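Local structure of 2-dehydropantoate 2-reductase (Geobacter metallireducens, 3HN2) at residues Pro268-Ala280 with Val292-Gly304. The protein probably catalyses the NADPH-dependent reduction of ketopantoate to pantoic acid in the pathway to pantothenate. Numbering follows the deposited sequence.
Sequences PLEIAAIFRTPLA and VEMLATLLEQATG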
loop_
_atom_site.group_PDB
_atom_site.type_symbol
_atom_site.label_atom_id
_atom_site.label_comp_id
_atom_site.label_asym_id
_atom_site.label_seq_id
_atom_site.Cartn_x
_atom_site.Cartn_y
_atom_site.Cartn_z
ATOM N N PRO A 268 -2.693 -23.347 -14.392
ATOM C CA PRO A 268 -2.781 -23.966 -13.061
ATOM C C PRO A 268 -2.346 -23.069 -11.898
ATOM O O PRO A 268 -1.614 -22.096 -12.095
ATOM C CB PRO A 268 -1.855 -25.186 -13.172
ATOM C CG PRO A 268 -0.963 -24.895 -14.309
ATOM C CD PRO A 268 -1.777 -24.101 -15.268
ATOM N N LEU A 269 -2.808 -23.410 -10.699
ATOM C CA LEU A 269 -2.591 -22.583 -9.519
ATOM C C LEU A 269 -1.607 -23.223 -8.546
ATOM O O LEU A 269 -1.463 -24.448 -8.504
ATOM C CB LEU A 269 -3.920 -22.292 -8.820
ATOM C CG LEU A 269 -5.074 -21.780 -9.696
ATOM C CD1 LEU A 269 -6.313 -21.519 -8.862
ATOM C CD2 LEU A 269 -4.701 -20.528 -10.463
ATOM N N GLU A 270 -0.938 -22.380 -7.763
ATOM C CA GLU A 270 0.058 -22.829 -6.798
ATOM C C GLU A 270 -0.563 -23.185 -5.438
ATOM O O GLU A 270 -0.089 -22.721 -4.397
ATOM C CB GLU A 270 1.143 -21.759 -6.622
ATOM C CG GLU A 270 1.746 -21.203 -7.914
ATOM C CD GLU A 270 2.991 -20.349 -7.662
ATOM O OE1 GLU A 270 4.068 -20.925 -7.377
ATOM O OE2 GLU A 270 2.897 -19.105 -7.757
ATOM N N ILE A 271 -1.616 -24.008 -5.452
ATOM C CA ILE A 271 -2.325 -24.410 -4.230
ATOM C C ILE A 271 -1.413 -25.205 -3.305
ATOM O O ILE A 271 -1.393 -24.963 -2.098
ATOM C CB ILE A 271 -3.590 -25.269 -4.537
ATOM C CG1 ILE A 271 -4.508 -24.584 -5.552
ATOM C CG2 ILE A 271 -4.344 -25.646 -3.243
ATOM C CD1 ILE A 271 -5.261 -23.378 -5.013
ATOM N N ALA A 272 -0.652 -26.138 -3.884
ATOM C CA ALA A 272 0.208 -27.048 -3.120
ATOM C C ALA A 272 1.154 -26.298 -2.185
ATOM O O ALA A 272 1.108 -26.494 -0.967
ATOM C CB ALA A 272 0.963 -27.967 -4.052
ATOM N N ALA A 273 1.950 -25.390 -2.743
ATOM C CA ALA A 273 2.949 -24.638 -1.971
ATOM C C ALA A 273 2.375 -23.547 -1.055
ATOM O O ALA A 273 2.826 -23.395 0.081
ATOM C CB ALA A 273 3.988 -24.048 -2.901
ATOM N N ILE A 274 1.391 -22.794 -1.540
ATOM C CA ILE A 274 0.792 -21.720 -0.741
ATOM C C ILE A 274 -0.122 -22.246 0.386
ATOM O O ILE A 274 -0.096 -21.723 1.506
ATOM C CB ILE A 274 0.064 -20.667 -1.640
ATOM C CG1 ILE A 274 1.058 -20.010 -2.607
ATOM C CG2 ILE A 274 -0.612 -19.585 -0.803
ATOM C CD1 ILE A 274 0.402 -19.338 -3.806
ATOM N N PHE A 275 -0.893 -23.297 0.102
ATOM C CA PHE A 275 -1.934 -23.759 1.027
ATOM C C PHE A 275 -1.687 -25.129 1.652
ATOM O O PHE A 275 -1.716 -25.261 2.874
ATOM C CB PHE A 275 -3.295 -23.786 0.334
ATOM C CG PHE A 275 -3.839 -22.438 -0.006
ATOM C CD1 PHE A 275 -4.693 -21.781 0.873
ATOM C CD2 PHE A 275 -3.541 -21.837 -1.223
ATOM C CE1 PHE A 275 -5.229 -20.538 0.549
ATOM C CE2 PHE A 275 -4.065 -20.587 -1.552
ATOM C CZ PHE A 275 -4.907 -19.939 -0.661
ATOM N N ARG A 276 -1.473 -26.149 0.824
ATOM C CA ARG A 276 -1.443 -27.529 1.329
ATOM C C ARG A 276 -0.190 -27.859 2.142
ATOM O O ARG A 276 -0.270 -28.602 3.121
ATOM C CB ARG A 276 -1.688 -28.554 0.214
ATOM C CG ARG A 276 -3.134 -28.597 -0.290
ATOM C CD ARG A 276 -4.083 -29.127 0.784
ATOM N NE ARG A 276 -5.489 -29.077 0.384
ATOM C CZ ARG A 276 -6.511 -29.207 1.228
ATOM N NH1 ARG A 276 -6.274 -29.400 2.519
ATOM N NH2 ARG A 276 -7.769 -29.142 0.785
ATOM N N THR A 277 0.941 -27.274 1.745
ATOM C CA THR A 277 2.211 -27.393 2.486
ATOM C C THR A 277 2.176 -26.711 3.873
ATOM O O THR A 277 2.556 -27.351 4.859
ATOM C CB THR A 277 3.446 -26.925 1.638
ATOM O OG1 THR A 277 3.451 -27.595 0.371
ATOM C CG2 THR A 277 4.744 -27.214 2.352
ATOM N N PRO A 278 1.755 -25.420 3.965
ATOM C CA PRO A 278 1.562 -24.854 5.304
ATOM C C PRO A 278 0.556 -25.592 6.173
ATOM O O PRO A 278 0.826 -25.787 7.359
ATOM C CB PRO A 278 1.076 -23.433 5.009
ATOM C CG PRO A 278 1.726 -23.116 3.739
ATOM C CD PRO A 278 1.546 -24.376 2.948
ATOM N N LEU A 279 -0.574 -26.004 5.593
ATOM C CA LEU A 279 -1.581 -26.791 6.316
ATOM C C LEU A 279 -0.968 -28.093 6.824
ATOM O O LEU A 279 -1.215 -28.479 7.966
ATOM C CB LEU A 279 -2.820 -27.069 5.453
ATOM C CG LEU A 279 -3.892 -25.984 5.361
ATOM C CD1 LEU A 279 -4.816 -26.207 4.166
ATOM C CD2 LEU A 279 -4.695 -25.899 6.643
ATOM N N ALA A 280 -0.166 -28.743 5.975
ATOM C CA ALA A 280 0.665 -29.890 6.383
ATOM C C ALA A 280 1.557 -29.554 7.569
ATOM O O ALA A 280 1.545 -30.276 8.566
ATOM C CB ALA A 280 1.513 -30.413 5.211
ATOM N N VAL A 292 -8.232 -21.977 6.442
ATOM C CA VAL A 292 -7.223 -22.283 5.413
ATOM C C VAL A 292 -7.634 -23.563 4.691
ATOM O O VAL A 292 -7.551 -23.641 3.459
ATOM C CB VAL A 292 -5.766 -22.323 5.966
ATOM C CG1 VAL A 292 -4.763 -22.335 4.823
ATOM C CG2 VAL A 292 -5.478 -21.107 6.881
ATOM N N GLU A 293 -8.227 -24.493 5.429
ATOM C CA GLU A 293 -8.584 -25.794 4.871
ATOM C C GLU A 293 -9.726 -25.696 3.919
ATOM O O GLU A 293 -9.635 -26.176 2.791
ATOM C CB GLU A 293 -8.916 -26.813 5.961
ATOM C CG GLU A 293 -7.833 -27.873 6.125
ATOM C CD GLU A 293 -8.344 -29.141 6.777
ATOM O OE1 GLU A 293 -9.265 -29.772 6.218
ATOM O OE2 GLU A 293 -7.814 -29.512 7.845
ATOM N N MET A 294 -10.797 -25.063 4.385
ATOM C CA MET A 294 -11.957 -24.783 3.574
ATOM C C MET A 294 -11.536 -24.042 2.310
ATOM O O MET A 294 -11.906 -24.453 1.208
ATOM C CB MET A 294 -12.953 -23.963 4.384
ATOM C CG MET A 294 -14.286 -23.789 3.725
ATOM S SD MET A 294 -15.476 -23.139 4.883
ATOM C CE MET A 294 -16.670 -22.531 3.701
ATOM N N LEU A 295 -10.719 -22.995 2.473
ATOM C CA LEU A 295 -10.193 -22.230 1.338
ATOM C C LEU A 295 -9.420 -23.084 0.326
ATOM O O LEU A 295 -9.774 -23.107 -0.858
ATOM C CB LEU A 295 -9.333 -21.067 1.831
ATOM C CG LEU A 295 -9.037 -19.906 0.869
ATOM C CD1 LEU A 295 -10.207 -19.601 -0.054
ATOM C CD2 LEU A 295 -8.673 -18.674 1.679
ATOM N N ALA A 296 -8.391 -23.796 0.794
ATOM C CA ALA A 296 -7.596 -24.677 -0.066
ATOM C C ALA A 296 -8.487 -25.598 -0.880
ATOM O O ALA A 296 -8.323 -25.708 -2.106
ATOM C CB ALA A 296 -6.598 -25.510 0.777
ATOM N N THR A 297 -9.446 -26.225 -0.189
ATOM C CA THR A 297 -10.373 -27.173 -0.796
ATOM C C THR A 297 -11.331 -26.522 -1.804
ATOM O O THR A 297 -11.443 -26.999 -2.938
ATOM C CB THR A 297 -11.205 -27.910 0.264
ATOM O OG1 THR A 297 -10.411 -28.156 1.426
ATOM C CG2 THR A 297 -11.699 -29.221 -0.283
ATOM N N LEU A 298 -12.012 -25.444 -1.398
ATOM C CA LEU A 298 -12.903 -24.707 -2.305
ATOM C C LEU A 298 -12.129 -24.222 -3.516
ATOM O O LEU A 298 -12.698 -24.007 -4.594
ATOM C CB LEU A 298 -13.516 -23.475 -1.621
ATOM C CG LEU A 298 -14.637 -23.669 -0.612
ATOM C CD1 LEU A 298 -14.793 -22.398 0.196
ATOM C CD2 LEU A 298 -15.942 -24.046 -1.301
ATOM N N LEU A 299 -10.825 -24.042 -3.336
ATOM C CA LEU A 299 -10.042 -23.482 -4.412
ATOM C C LEU A 299 -9.645 -24.554 -5.424
ATOM O O LEU A 299 -9.557 -24.273 -6.616
ATOM C CB LEU A 299 -8.876 -22.693 -3.847
ATOM C CG LEU A 299 -8.276 -21.494 -4.581
ATOM C CD1 LEU A 299 -9.274 -20.632 -5.353
ATOM C CD2 LEU A 299 -7.589 -20.695 -3.516
ATOM N N GLU A 300 -9.456 -25.791 -4.962
ATOM C CA GLU A 300 -9.254 -26.901 -5.892
ATOM C C GLU A 300 -10.579 -27.443 -6.473
ATOM O O GLU A 300 -10.578 -28.068 -7.538
ATOM C CB GLU A 300 -8.332 -27.996 -5.312
ATOM C CG GLU A 300 -8.740 -28.590 -3.965
ATOM C CD GLU A 300 -7.577 -28.724 -2.973
ATOM O OE1 GLU A 300 -6.429 -28.359 -3.311
ATOM O OE2 GLU A 300 -7.819 -29.184 -1.835
ATOM N N GLN A 301 -11.700 -27.173 -5.797
ATOM C CA GLN A 301 -13.039 -27.468 -6.344
ATOM C C GLN A 301 -13.384 -26.611 -7.552
ATOM O O GLN A 301 -13.980 -27.095 -8.510
ATOM C CB GLN A 301 -14.139 -27.267 -5.300
ATOM C CG GLN A 301 -14.677 -28.544 -4.669
ATOM C CD GLN A 301 -15.204 -29.561 -5.678
ATOM O OE1 GLN A 301 -16.031 -29.243 -6.528
ATOM N NE2 GLN A 301 -14.729 -30.797 -5.570
ATOM N N ALA A 302 -13.023 -25.332 -7.491
ATOM C CA ALA A 302 -13.347 -24.387 -8.552
ATOM C C ALA A 302 -12.457 -24.574 -9.776
ATOM O O ALA A 302 -12.862 -24.247 -10.892
ATOM C CB ALA A 302 -13.259 -22.953 -8.038
ATOM N N THR A 303 -11.248 -25.090 -9.564
ATOM C CA THR A 303 -10.313 -25.332 -10.662
ATOM C C THR A 303 -10.013 -26.822 -10.848
ATOM O O THR A 303 -8.858 -27.256 -10.795
ATOM C CB THR A 303 -9.003 -24.533 -10.499
ATOM O OG1 THR A 303 -8.349 -24.913 -9.282
ATOM C CG2 THR A 303 -9.291 -23.048 -10.479
ATOM N N GLY A 304 -11.076 -27.593 -11.048
ATOM C CA GLY A 304 -10.981 -29.001 -11.414
ATOM C C GLY A 304 -11.907 -29.257 -12.582
ATOM O O GLY A 304 -11.462 -29.691 -13.650
#
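Arg276 lays one face of its guanidinium over Ala296 CB, which sits 3.6 Å above the plane, while the edge of the group meets Glu300 and Thr297. In the salt bridge, NH2 of Arg276 reaches OE2 of Glu300 at 2.6 Å in a fairly straight hydrogen bond (159°), and the two planes lie only 16° apart. NE adds a weak bond to the same oxygen, and NH2 another to Thr297 OG1. The bend of the arginine chain at its second torsion brings the guanidinium to helix 292-302. A methionine here would probably leave the Glu300 carboxylate without its charged mate and free to turn.

Beside this polar group, Phe275 is a knob among Val292, Leu295, Ala296 and Leu299. Val292 CG1 lies at the ring edge, 4.0 Å from CD1 of Phe275, and Leu299 CD2 approaches CZ of Phe275 obliquely, also at 4.0 Å. Ile271 CD1 presses on Leu299 CG at 3.6 Å; toward the other end, Leu279 packs its CG and methyls on Val292 and Glu293 CG.

The axes of helices 271-280 and 292-302 approach to 9.5 Å, roughly antiparallel at 145°, within the all-helical C-terminal region, where helix 179-200 backs Phe275 and Leu295 and helix 258-264 touches Leu269 and Leu299.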